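Local coordinates for putative TetR-family transcriptional regulator (Rhodococcus sp., PDB 2G3B), which probably binds operator DNA through an N-terminal helix-turn-helix and represses transcription, as members of the TetR family generally do, at residues Ile58-Glu68 with Gly86-Asn97; Trp125-Val134 with Pro148-Val159. One frame throughout, in Å; residues are numbered along the deposited sequence. Where two conformers were deposited one is given.

Contact 1. Residues Ile58-Glu68 with Gly86-Asn97. With GOL (glycerol), chain E.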
loop_
_atom_site.group_PDB
_atom_site.type_symbol
_atom_site.label_atom_id
_atom_site.label_comp_id
_atom_site.label_asym_id
_atom_site.label_seq_id
_atom_site.Cartn_x
_atom_site.Cartn_y
_atom_site.Cartn_z
ATOM N N ILE A 58 11.107 -11.808 -6.446
ATOM C CA ILE A 58 10.889 -10.349 -6.498
ATOM C C ILE A 58 11.654 -9.677 -5.334
ATOM O O ILE A 58 12.354 -8.637 -5.516
ATOM C CB ILE A 58 9.360 -10.054 -6.447
ATOM C CG1 ILE A 58 8.699 -10.543 -7.768
ATOM C CG2 ILE A 58 9.066 -8.597 -6.220
ATOM C CD1 ILE A 58 7.188 -10.771 -7.622
ATOM N N ASN A 59 11.550 -10.300 -4.163
ATOM C CA ASN A 59 12.287 -9.771 -2.971
ATOM C C ASN A 59 13.812 -9.853 -3.151
ATOM O O ASN A 59 14.525 -8.895 -2.833
ATOM C CB ASN A 59 11.888 -10.488 -1.687
ATOM C CG ASN A 59 12.478 -9.812 -0.412
ATOM O OD1 ASN A 59 12.384 -8.604 -0.258
ATOM N ND2 ASN A 59 13.142 -10.583 0.413
ATOM N N ASP A 60 14.301 -10.989 -3.645
ATOM C CA ASP A 60 15.702 -11.125 -4.033
ATOM C C ASP A 60 16.146 -10.102 -5.062
ATOM O O ASP A 60 17.215 -9.540 -4.922
ATOM C CB ASP A 60 16.011 -12.531 -4.569
ATOM C CG ASP A 60 15.968 -13.592 -3.469
ATOM O OD1 ASP A 60 15.934 -13.236 -2.264
ATOM O OD2 ASP A 60 15.952 -14.774 -3.798
ATOM N N ARG A 61 15.328 -9.870 -6.084
ATOM C CA ARG A 61 15.609 -8.829 -7.070
ATOM C C ARG A 61 15.660 -7.410 -6.445
ATOM O O ARG A 61 16.568 -6.608 -6.778
ATOM C CB ARG A 61 14.562 -8.882 -8.192
ATOM C CG ARG A 61 15.078 -8.430 -9.545
ATOM C CD ARG A 61 14.275 -9.034 -10.720
ATOM N NE ARG A 61 12.870 -8.616 -10.683
ATOM C CZ ARG A 61 12.026 -8.807 -11.676
ATOM N NH1 ARG A 61 12.465 -9.444 -12.781
ATOM N NH2 ARG A 61 10.761 -8.385 -11.558
ATOM N N ALA A 62 14.689 -7.107 -5.571
ATOM C CA ALA A 62 14.597 -5.794 -4.887
ATOM C C ALA A 62 15.806 -5.612 -3.983
ATOM O O ALA A 62 16.404 -4.547 -3.951
ATOM C CB ALA A 62 13.326 -5.733 -4.048
ATOM N N ARG A 63 16.148 -6.654 -3.240
ATOM C CA ARG A 63 17.372 -6.650 -2.426
ATOM C C ARG A 63 18.636 -6.239 -3.163
ATOM O O ARG A 63 19.418 -5.461 -2.616
ATOM C CB ARG A 63 17.580 -7.968 -1.703
ATOM C CG ARG A 63 18.506 -7.808 -0.486
ATOM C CD ARG A 63 18.504 -9.007 0.422
ATOM N NE ARG A 63 18.724 -10.246 -0.312
ATOM C CZ ARG A 63 17.781 -11.126 -0.638
ATOM N NH1 ARG A 63 16.509 -10.939 -0.265
ATOM N NH2 ARG A 63 18.131 -12.205 -1.340
ATOM N N ALA A 64 18.847 -6.747 -4.379
ATOM C CA ALA A 64 19.953 -6.281 -5.227
ATOM C C ALA A 64 19.935 -4.750 -5.453
ATOM O O ALA A 64 20.999 -4.119 -5.480
ATOM C CB ALA A 64 19.943 -7.006 -6.569
ATOM N N TYR A 65 18.749 -4.159 -5.662
ATOM C CA TYR A 65 18.664 -2.703 -5.832
ATOM C C TYR A 65 18.797 -1.997 -4.466
ATOM O O TYR A 65 19.276 -0.862 -4.409
ATOM C CB TYR A 65 17.382 -2.275 -6.565
ATOM C CG TYR A 65 17.361 -2.690 -8.048
ATOM C CD1 TYR A 65 16.766 -3.885 -8.457
ATOM C CD2 TYR A 65 17.937 -1.880 -9.025
ATOM C CE1 TYR A 65 16.745 -4.270 -9.809
ATOM C CE2 TYR A 65 17.921 -2.248 -10.390
ATOM C CZ TYR A 65 17.331 -3.453 -10.769
ATOM O OH TYR A 65 17.338 -3.823 -12.116
ATOM N N ARG A 66 18.398 -2.677 -3.377
ATOM C CA ARG A 66 18.518 -2.104 -2.026
ATOM C C ARG A 66 19.972 -1.956 -1.547
ATOM O O ARG A 66 20.292 -1.113 -0.665
ATOM C CB ARG A 66 17.728 -2.937 -1.025
ATOM C CG ARG A 66 16.275 -2.744 -1.198
ATOM C CD ARG A 66 15.494 -3.242 -0.013
ATOM N NE ARG A 66 15.514 -4.687 0.215
ATOM C CZ ARG A 66 14.532 -5.523 -0.145
ATOM N NH1 ARG A 66 13.457 -5.072 -0.777
ATOM N NH2 ARG A 66 14.615 -6.805 0.152
ATOM N N SER A 67 20.846 -2.796 -2.089
ATOM C CA SER A 67 22.247 -2.790 -1.678
ATOM C C SER A 67 23.188 -2.300 -2.786
ATOM O O SER A 67 24.415 -2.261 -2.597
ATOM C CB SER A 67 22.660 -4.182 -1.158
ATOM O OG SER A 67 22.350 -5.206 -2.108
ATOM N N GLU A 68 22.631 -1.887 -3.929
ATOM C CA GLU A 68 23.457 -1.415 -5.054
ATOM C C GLU A 68 24.392 -0.272 -4.629
ATOM O O GLU A 68 23.928 0.771 -4.149
ATOM C CB GLU A 68 22.591 -0.994 -6.246
ATOM C CG GLU A 68 23.396 -0.775 -7.547
ATOM C CD GLU A 68 22.514 -0.359 -8.736
ATOM O OE1 GLU A 68 21.347 0.020 -8.504
ATOM O OE2 GLU A 68 22.982 -0.414 -9.903
ATOM N N GLY A 86 16.141 2.796 -3.054
ATOM C CA GLY A 86 16.286 1.775 -4.104
ATOM C C GLY A 86 14.966 1.138 -4.560
ATOM O O GLY A 86 14.891 0.596 -5.673
ATOM N N GLU A 87 13.941 1.223 -3.711
ATOM C CA GLU A 87 12.586 0.663 -3.969
ATOM C C GLU A 87 11.757 1.433 -4.993
ATOM O O GLU A 87 10.781 0.913 -5.603
ATOM C CB GLU A 87 11.807 0.666 -2.628
ATOM C CG GLU A 87 12.455 -0.116 -1.486
ATOM C CD GLU A 87 12.481 -1.643 -1.756
ATOM O OE1 GLU A 87 11.679 -2.140 -2.558
ATOM O OE2 GLU A 87 13.310 -2.334 -1.153
ATOM N N ILE A 88 12.111 2.699 -5.156
ATOM C CA ILE A 88 11.355 3.613 -6.008
ATOM C C ILE A 88 12.295 4.329 -6.959
ATOM O O ILE A 88 12.949 5.286 -6.589
ATOM C CB ILE A 88 10.414 4.581 -5.225
ATOM C CG1 ILE A 88 9.402 3.785 -4.379
ATOM C CG2 ILE A 88 9.722 5.598 -6.206
ATOM C CD1 ILE A 88 8.608 4.653 -3.387
ATOM N N GLN A 89 12.331 3.824 -8.205
ATOM C CA GLN A 89 13.270 4.248 -9.257
ATOM C C GLN A 89 12.614 4.013 -10.581
ATOM O O GLN A 89 11.865 3.053 -10.727
ATOM C CB GLN A 89 14.600 3.420 -9.285
ATOM C CG GLN A 89 15.314 3.283 -7.971
ATOM C CD GLN A 89 16.711 2.664 -8.134
ATOM O OE1 GLN A 89 17.541 3.172 -8.898
ATOM N NE2 GLN A 89 16.956 1.552 -7.449
ATOM N N ASP A 90 12.862 4.913 -11.527
ATOM C CA ASP A 90 12.381 4.786 -12.907
ATOM C C ASP A 90 13.342 3.876 -13.678
ATOM O O ASP A 90 14.090 4.352 -14.567
ATOM C CB ASP A 90 12.387 6.157 -13.605
ATOM C CG ASP A 90 11.378 7.130 -13.025
ATOM O OD1 ASP A 90 10.337 6.679 -12.493
ATOM O OD2 ASP A 90 11.636 8.375 -13.074
ATOM N N ARG A 91 13.397 2.619 -13.264
ATOM C CA ARG A 91 14.151 1.548 -13.953
ATOM C C ARG A 91 13.191 0.392 -14.168
ATOM O O ARG A 91 12.383 0.094 -13.318
ATOM C CB ARG A 91 15.313 1.019 -13.139
ATOM C CG ARG A 91 16.322 2.085 -12.777
ATOM C CD ARG A 91 17.678 1.437 -12.645
ATOM N NE ARG A 91 18.275 1.747 -11.366
ATOM C CZ ARG A 91 19.373 1.169 -10.900
ATOM N NH1 ARG A 91 20.010 0.235 -11.615
ATOM N NH2 ARG A 91 19.836 1.543 -9.713
ATOM N N PRO A 92 13.237 -0.233 -15.367
ATOM C CA PRO A 92 12.198 -1.192 -15.730
ATOM C C PRO A 92 11.995 -2.309 -14.725
ATOM O O PRO A 92 10.835 -2.600 -14.396
ATOM C CB PRO A 92 12.651 -1.737 -17.131
ATOM C CG PRO A 92 13.639 -0.705 -17.627
ATOM C CD PRO A 92 14.219 0.016 -16.427
ATOM N N GLU A 93 13.082 -2.923 -14.233
ATOM C CA GLU A 93 12.973 -3.988 -13.250
ATOM C C GLU A 93 12.367 -3.548 -11.929
ATOM O O GLU A 93 11.604 -4.299 -11.323
ATOM C CB GLU A 93 14.303 -4.647 -12.940
ATOM C CG GLU A 93 14.806 -5.624 -14.025
ATOM C CD GLU A 93 15.781 -6.620 -13.432
ATOM O OE1 GLU A 93 15.966 -7.666 -14.050
ATOM O OE2 GLU A 93 16.347 -6.366 -12.319
ATOM N N VAL A 94 12.749 -2.359 -11.458
ATOM C CA VAL A 94 12.223 -1.831 -10.205
ATOM C C VAL A 94 10.750 -1.538 -10.337
ATOM O O VAL A 94 9.991 -1.797 -9.405
ATOM C CB VAL A 94 13.051 -0.580 -9.712
ATOM C CG1 VAL A 94 12.449 0.061 -8.464
ATOM C CG2 VAL A 94 14.519 -1.004 -9.407
ATOM N N VAL A 95 10.329 -1.020 -11.501
ATOM C CA VAL A 95 8.915 -0.702 -11.708
ATOM C C VAL A 95 8.146 -2.016 -11.709
ATOM O O VAL A 95 7.071 -2.159 -11.088
ATOM C CB VAL A 95 8.691 0.064 -13.061
ATOM C CG1 VAL A 95 7.224 0.077 -13.473
ATOM C CG2 VAL A 95 9.209 1.503 -12.940
ATOM N N GLU A 96 8.659 -2.968 -12.484
ATOM C CA GLU A 96 7.990 -4.272 -12.539
ATOM C C GLU A 96 7.905 -4.934 -11.171
ATOM O O GLU A 96 6.855 -5.461 -10.814
ATOM C CB GLU A 96 8.671 -5.179 -13.537
ATOM C CG GLU A 96 7.834 -6.444 -13.734
ATOM C CD GLU A 96 8.556 -7.454 -14.523
ATOM O OE1 GLU A 96 9.452 -8.100 -13.956
ATOM O OE2 GLU A 96 8.268 -7.559 -15.727
ATOM N N ASN A 97 8.989 -4.957 -10.409
ATOM C CA ASN A 97 8.960 -5.577 -9.073
ATOM C C ASN A 97 7.862 -4.936 -8.244
ATOM O O ASN A 97 7.148 -5.593 -7.514
ATOM C CB ASN A 97 10.223 -5.204 -8.238
ATOM C CG ASN A 97 11.368 -6.151 -8.451
ATOM O OD1 ASN A 97 11.195 -7.234 -9.057
ATOM N ND2 ASN A 97 12.584 -5.762 -7.942
HETATM C C1 GOL E . 9.833 -6.372 -1.827
HETATM O O1 GOL E . 11.095 -6.620 -1.227
HETATM C C2 GOL E . 9.763 -4.967 -2.423
HETATM O O2 GOL E . 11.059 -4.422 -2.559
HETATM C C3 GOL E . 8.855 -4.096 -1.583
HETATM O O3 GOL E . 8.204 -3.045 -2.289
HETATM O O HOH W 1 10.656 -10.241 -14.923
HETATM O O HOH W 2 14.376 -2.411 -5.019
HETATM O O HOH W 3 16.036 -2.341 -14.237
#

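Contact 2. Residues Trp125-Val134 with Pro148-Val159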
loop_
_atom_site.group_PDB
_atom_site.type_symbol
_atom_site.label_atom_id
_atom_site.label_comp_id
_atom_site.label_asym_id
_atom_site.label_seq_id
_atom_site.Cartn_x
_atom_site.Cartn_y
_atom_site.Cartn_z
ATOM N N TRP A 125 12.201 -8.661 4.333
ATOM C CA TRP A 125 12.506 -7.278 3.976
ATOM C C TRP A 125 12.602 -6.412 5.234
ATOM O O TRP A 125 13.577 -5.655 5.441
ATOM C CB TRP A 125 11.407 -6.747 3.029
ATOM C CG TRP A 125 11.523 -5.313 2.606
ATOM C CD1 TRP A 125 12.663 -4.522 2.592
ATOM C CD2 TRP A 125 10.442 -4.481 2.125
ATOM N NE1 TRP A 125 12.312 -3.230 2.134
ATOM C CE2 TRP A 125 10.970 -3.192 1.866
ATOM C CE3 TRP A 125 9.063 -4.701 1.949
ATOM C CZ2 TRP A 125 10.179 -2.133 1.383
ATOM C CZ3 TRP A 125 8.264 -3.659 1.486
ATOM C CH2 TRP A 125 8.821 -2.389 1.208
ATOM N N VAL A 126 11.588 -6.510 6.061
ATOM C CA VAL A 126 11.568 -5.791 7.348
ATOM C C VAL A 126 12.851 -6.041 8.190
ATOM O O VAL A 126 13.436 -5.124 8.769
ATOM C CB VAL A 126 10.308 -6.227 8.131
ATOM C CG1 VAL A 126 10.384 -5.727 9.612
ATOM C CG2 VAL A 126 9.027 -5.599 7.459
ATOM N N SER A 127 13.295 -7.292 8.221
ATOM C CA SER A 127 14.461 -7.700 8.995
ATOM C C SER A 127 15.753 -7.049 8.537
ATOM O O SER A 127 16.617 -6.741 9.361
ATOM C CB SER A 127 14.575 -9.237 9.003
ATOM O OG SER A 127 15.564 -9.660 9.894
ATOM N N GLU A 128 15.902 -6.805 7.230
ATOM C CA GLU A 128 17.109 -6.108 6.745
ATOM C C GLU A 128 17.136 -4.722 7.322
ATOM O O GLU A 128 18.183 -4.238 7.744
ATOM C CB GLU A 128 17.094 -5.936 5.221
ATOM C CG GLU A 128 16.913 -7.171 4.434
ATOM C CD GLU A 128 16.801 -6.860 2.886
ATOM O OE1 GLU A 128 17.016 -5.697 2.469
ATOM O OE2 GLU A 128 16.485 -7.767 2.116
ATOM N N ILE A 129 15.970 -4.075 7.345
ATOM C CA ILE A 129 15.863 -2.726 7.876
ATOM C C ILE A 129 16.015 -2.702 9.400
ATOM O O ILE A 129 16.779 -1.882 9.942
ATOM C CB ILE A 129 14.521 -2.067 7.488
ATOM C CG1 ILE A 129 14.391 -1.902 5.963
ATOM C CG2 ILE A 129 14.392 -0.703 8.181
ATOM C CD1 ILE A 129 15.433 -0.897 5.378
ATOM N N ALA A 130 15.305 -3.592 10.109
ATOM C CA ALA A 130 15.481 -3.715 11.571
ATOM C C ALA A 130 16.938 -3.957 11.930
ATOM O O ALA A 130 17.457 -3.342 12.843
ATOM C CB ALA A 130 14.618 -4.866 12.127
ATOM N N ASP A 131 17.604 -4.884 11.250
ATOM C CA ASP A 131 18.985 -5.172 11.616
ATOM C C ASP A 131 19.868 -3.942 11.452
ATOM O O ASP A 131 20.740 -3.687 12.271
ATOM C CB ASP A 131 19.540 -6.316 10.774
ATOM C CG ASP A 131 20.968 -6.680 11.160
ATOM O OD1 ASP A 131 21.223 -7.033 12.333
ATOM O OD2 ASP A 131 21.852 -6.651 10.295
ATOM N N ALA A 132 19.657 -3.205 10.361
ATOM C CA ALA A 132 20.401 -1.969 10.142
ATOM C C ALA A 132 20.250 -1.027 11.310
ATOM O O ALA A 132 21.247 -0.470 11.814
ATOM C CB ALA A 132 19.960 -1.292 8.789
ATOM N N ILE A 133 19.007 -0.843 11.753
ATOM C CA ILE A 133 18.694 0.065 12.902
ATOM C C ILE A 133 19.346 -0.435 14.213
ATOM O O ILE A 133 19.966 0.353 14.971
ATOM C CB ILE A 133 17.152 0.231 13.094
ATOM C CG1 ILE A 133 16.528 0.958 11.889
ATOM C CG2 ILE A 133 16.839 0.969 14.451
ATOM C CD1 ILE A 133 14.999 0.818 11.792
ATOM N N VAL A 134 19.219 -1.736 14.513
ATOM C CA VAL A 134 19.874 -2.288 15.743
ATOM C C VAL A 134 21.390 -2.087 15.715
ATOM O O VAL A 134 22.023 -1.760 16.749
ATOM C CB VAL A 134 19.643 -3.835 15.930
ATOM C CG1 VAL A 134 20.271 -4.291 17.259
ATOM C CG2 VAL A 134 18.144 -4.205 15.903
ATOM N N PRO A 148 13.456 -0.957 17.102
ATOM C CA PRO A 148 13.891 -1.442 15.782
ATOM C C PRO A 148 12.794 -2.078 14.949
ATOM O O PRO A 148 12.604 -1.675 13.809
ATOM C CB PRO A 148 14.955 -2.492 16.120
ATOM C CG PRO A 148 15.558 -1.989 17.414
ATOM C CD PRO A 148 14.411 -1.345 18.170
ATOM N N GLN A 149 12.093 -3.056 15.511
ATOM C CA GLN A 149 11.100 -3.807 14.773
ATOM C C GLN A 149 9.950 -2.903 14.286
ATOM O O GLN A 149 9.689 -2.829 13.093
ATOM C CB GLN A 149 10.598 -4.986 15.625
ATOM C CG GLN A 149 9.302 -5.607 15.155
ATOM C CD GLN A 149 9.546 -6.375 13.933
ATOM O OE1 GLN A 149 10.698 -6.508 13.537
ATOM N NE2 GLN A 149 8.483 -6.881 13.294
ATOM N N PRO A 150 9.264 -2.194 15.199
ATOM C CA PRO A 150 8.222 -1.257 14.744
ATOM C C PRO A 150 8.655 -0.211 13.742
ATOM O O PRO A 150 7.890 0.105 12.828
ATOM C CB PRO A 150 7.785 -0.589 16.051
ATOM C CG PRO A 150 8.003 -1.674 17.028
ATOM C CD PRO A 150 9.298 -2.254 16.666
ATOM N N THR A 151 9.844 0.345 13.917
ATOM C CA THR A 151 10.399 1.330 12.994
ATOM C C THR A 151 10.583 0.743 11.576
ATOM O O THR A 151 10.265 1.387 10.570
ATOM C CB THR A 151 11.711 1.903 13.539
ATOM O OG1 THR A 151 11.471 2.487 14.853
ATOM C CG2 THR A 151 12.215 3.030 12.647
ATOM N N ALA A 152 11.081 -0.485 11.519
ATOM C CA ALA A 152 11.351 -1.164 10.252
ATOM C C ALA A 152 10.037 -1.506 9.611
ATOM O O ALA A 152 9.889 -1.359 8.401
ATOM C CB ALA A 152 12.168 -2.435 10.506
ATOM N N VAL A 153 9.067 -1.931 10.421
ATOM C CA VAL A 153 7.710 -2.206 9.921
ATOM C C VAL A 153 7.144 -0.923 9.310
ATOM O O VAL A 153 6.605 -0.914 8.192
ATOM C CB VAL A 153 6.748 -2.742 11.029
ATOM C CG1 VAL A 153 5.269 -2.694 10.548
ATOM C CG2 VAL A 153 7.131 -4.198 11.415
ATOM N N THR A 154 7.280 0.170 10.053
ATOM C CA THR A 154 6.765 1.451 9.635
ATOM C C THR A 154 7.435 2.001 8.354
ATOM O O THR A 154 6.766 2.466 7.431
ATOM C CB THR A 154 6.873 2.412 10.852
ATOM O OG1 THR A 154 6.017 1.890 11.834
ATOM C CG2 THR A 154 6.413 3.782 10.511
HETATM N N MSE A 155 8.756 1.930 8.294
HETATM C CA MSE A 155 9.453 2.450 7.129
HETATM C C MSE A 155 9.129 1.656 5.888
HETATM O O MSE A 155 8.906 2.231 4.829
HETATM C CB MSE A 155 10.948 2.473 7.358
HETATM C CG MSE A 155 11.350 3.583 8.286
HETATM SE SE MSE A 155 13.193 3.512 8.821
HETATM C CE MSE A 155 13.869 2.236 7.531
ATOM N N THR A 156 9.084 0.336 6.013
ATOM C CA THR A 156 8.770 -0.488 4.833
ATOM C C THR A 156 7.311 -0.313 4.446
ATOM O O THR A 156 6.975 -0.350 3.254
ATOM C CB THR A 156 9.100 -1.948 5.037
ATOM O OG1 THR A 156 8.396 -2.429 6.175
ATOM C CG2 THR A 156 10.636 -2.143 5.213
ATOM N N ALA A 157 6.431 -0.173 5.445
ATOM C CA ALA A 157 5.019 0.118 5.150
ATOM C C ALA A 157 4.863 1.460 4.400
ATOM O O ALA A 157 4.031 1.588 3.480
ATOM C CB ALA A 157 4.154 0.098 6.439
ATOM N N LEU A 158 5.640 2.462 4.804
ATOM C CA LEU A 158 5.715 3.763 4.093
ATOM C C LEU A 158 6.147 3.602 2.620
ATOM O O LEU A 158 5.528 4.146 1.706
ATOM C CB LEU A 158 6.657 4.769 4.828
ATOM C CG LEU A 158 6.931 6.085 4.074
ATOM C CD1 LEU A 158 5.557 6.909 3.874
ATOM C CD2 LEU A 158 8.046 6.945 4.728
ATOM N N VAL A 159 7.157 2.788 2.380
ATOM C CA VAL A 159 7.543 2.482 0.970
ATOM C C VAL A 159 6.360 1.867 0.179
ATOM O O VAL A 159 6.085 2.263 -0.939
ATOM C CB VAL A 159 8.780 1.502 0.932
ATOM C CG1 VAL A 159 9.022 0.895 -0.503
ATOM C CG2 VAL A 159 10.049 2.226 1.511
#

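Contact 1. Residues Ile58-Glu68 with Gly86-Asn97
Arg61 lies across Glu93, Glu96 and Asn97, and each step of its chain finds a partner on residues 86-97. Its CB rests on the Asn97 amide, 3.7 Å from ND2. CG and CD run past the Glu93 carboxylate, CG at 3.7 Å from OE2. A bend at chi3 (62°) then brings the edge of the guanidinium to Asn97, where NE and NH2 grip OD1 side-on, NE at 2.7 Å. Both nitrogens come from the same face of the amide, while OD1 stays in the guanidinium plane. NH2 also forms a salt bridge with Glu96 OE1, using the anti lone pair of that oxygen at 2.7 Å, and NH1 reaches the same OE1 through water 1.

One turn on, Tyr65 has Val94 CG2 over the centre of its ring face in a CH-pi contact, 3.5 Å from the centroid. Its hydroxyl donates to Glu93 OE2 at 2.7 Å, arriving from above the carboxylate plane, and accepts a hydrogen bond from water 3, which accepts one from Glu93 N. The edge of the ring, at CE2, stands on the face of the Arg91 guanidinium, the two planes 85° apart. Gln89 OE1, gripped by Arg91 NE and NH2, holds that guanidinium for its salt bridge to Glu68 OE1. Arg66 NH1 forms a less certain salt bridge with Glu87 OE2, and glycerol O1 accepts from the same NH1 and donates to Asn59 OD1. Three arginines thus face four carboxylates, so the charges probably largely offset one another, and directed polar bonds, with the Val94-Tyr65 packing, probably set the fit.

Contact 2. Residues Trp125-Val134 with Pro148-Val159
The indole of Trp125 takes Thr156 on one face: the methyl CG2 lies 3.7 Å from the centroid of the five-membered ring, 18° off its normal, a CH-pi contact displaced toward CE2. At the edge, near the ring plane, CH2 meets Val159 CG1 at 3.7 Å. With CG trans to the backbone N (chi1 177°), the ring reaches across to helix 148-167 and covers Thr156 and Val159, one turn apart. With an alanine here, the Thr156 methyl and Val159 would probably lose their aromatic cover, and a gap would open beside the bound glycerol.

Val126 is a knob in the hole formed by Gln149, Ala152, Val153 and Thr156, its CG2 3.5 Å from Thr156 OG1. That hydroxyl is hydrogen-bonded to Arg165 of the second subunit. At the closest passage of the backbones Ala152 CB touches Val126 O and Ala130 N, each at 3.4 Å, and Ala130 CB at 3.8 Å. Small side chains at both positions let the axes approach to 8.2 Å. Ile133 is the second knob, set among Pro148, Thr151, Ala152 and Met155, with CD1 3.7 Å from Thr151 CG2. Val134 CG2 closes the end against the Pro148 ring.

No hydrogen bond joins the two segments. Steeply crossed helices meshed by knobs-into-holes packing, beside the subunit interface, fit the all-helical C-terminal domain of a TetR-family regulator.

Contact 1 closes before contact 2 opens along the chain, and their centres lie about 17 Å apart. Helix 47-66 meets the start of helix 92-110 and the residues before it in the first, helix 115-139 meets helix 148-167 in the second; helices 92-110 and 115-139 are consecutive. The two meet directly: Arg66 NH2 forms a salt bridge with Glu128 OE2 at 2.9 Å, the Arg66 guanidinium packs on Trp125, and Glu87 CB touches Val159 CG1. Contact 1 also borders helix 2-23 through Ile58, Arg61 and Glu96, whereas contact 2 borders the second subunit. Together they link helix 2-23, which precedes the predicted DNA-binding motif in sequence, with the dimer interface, a route consistent with communication between the two parts.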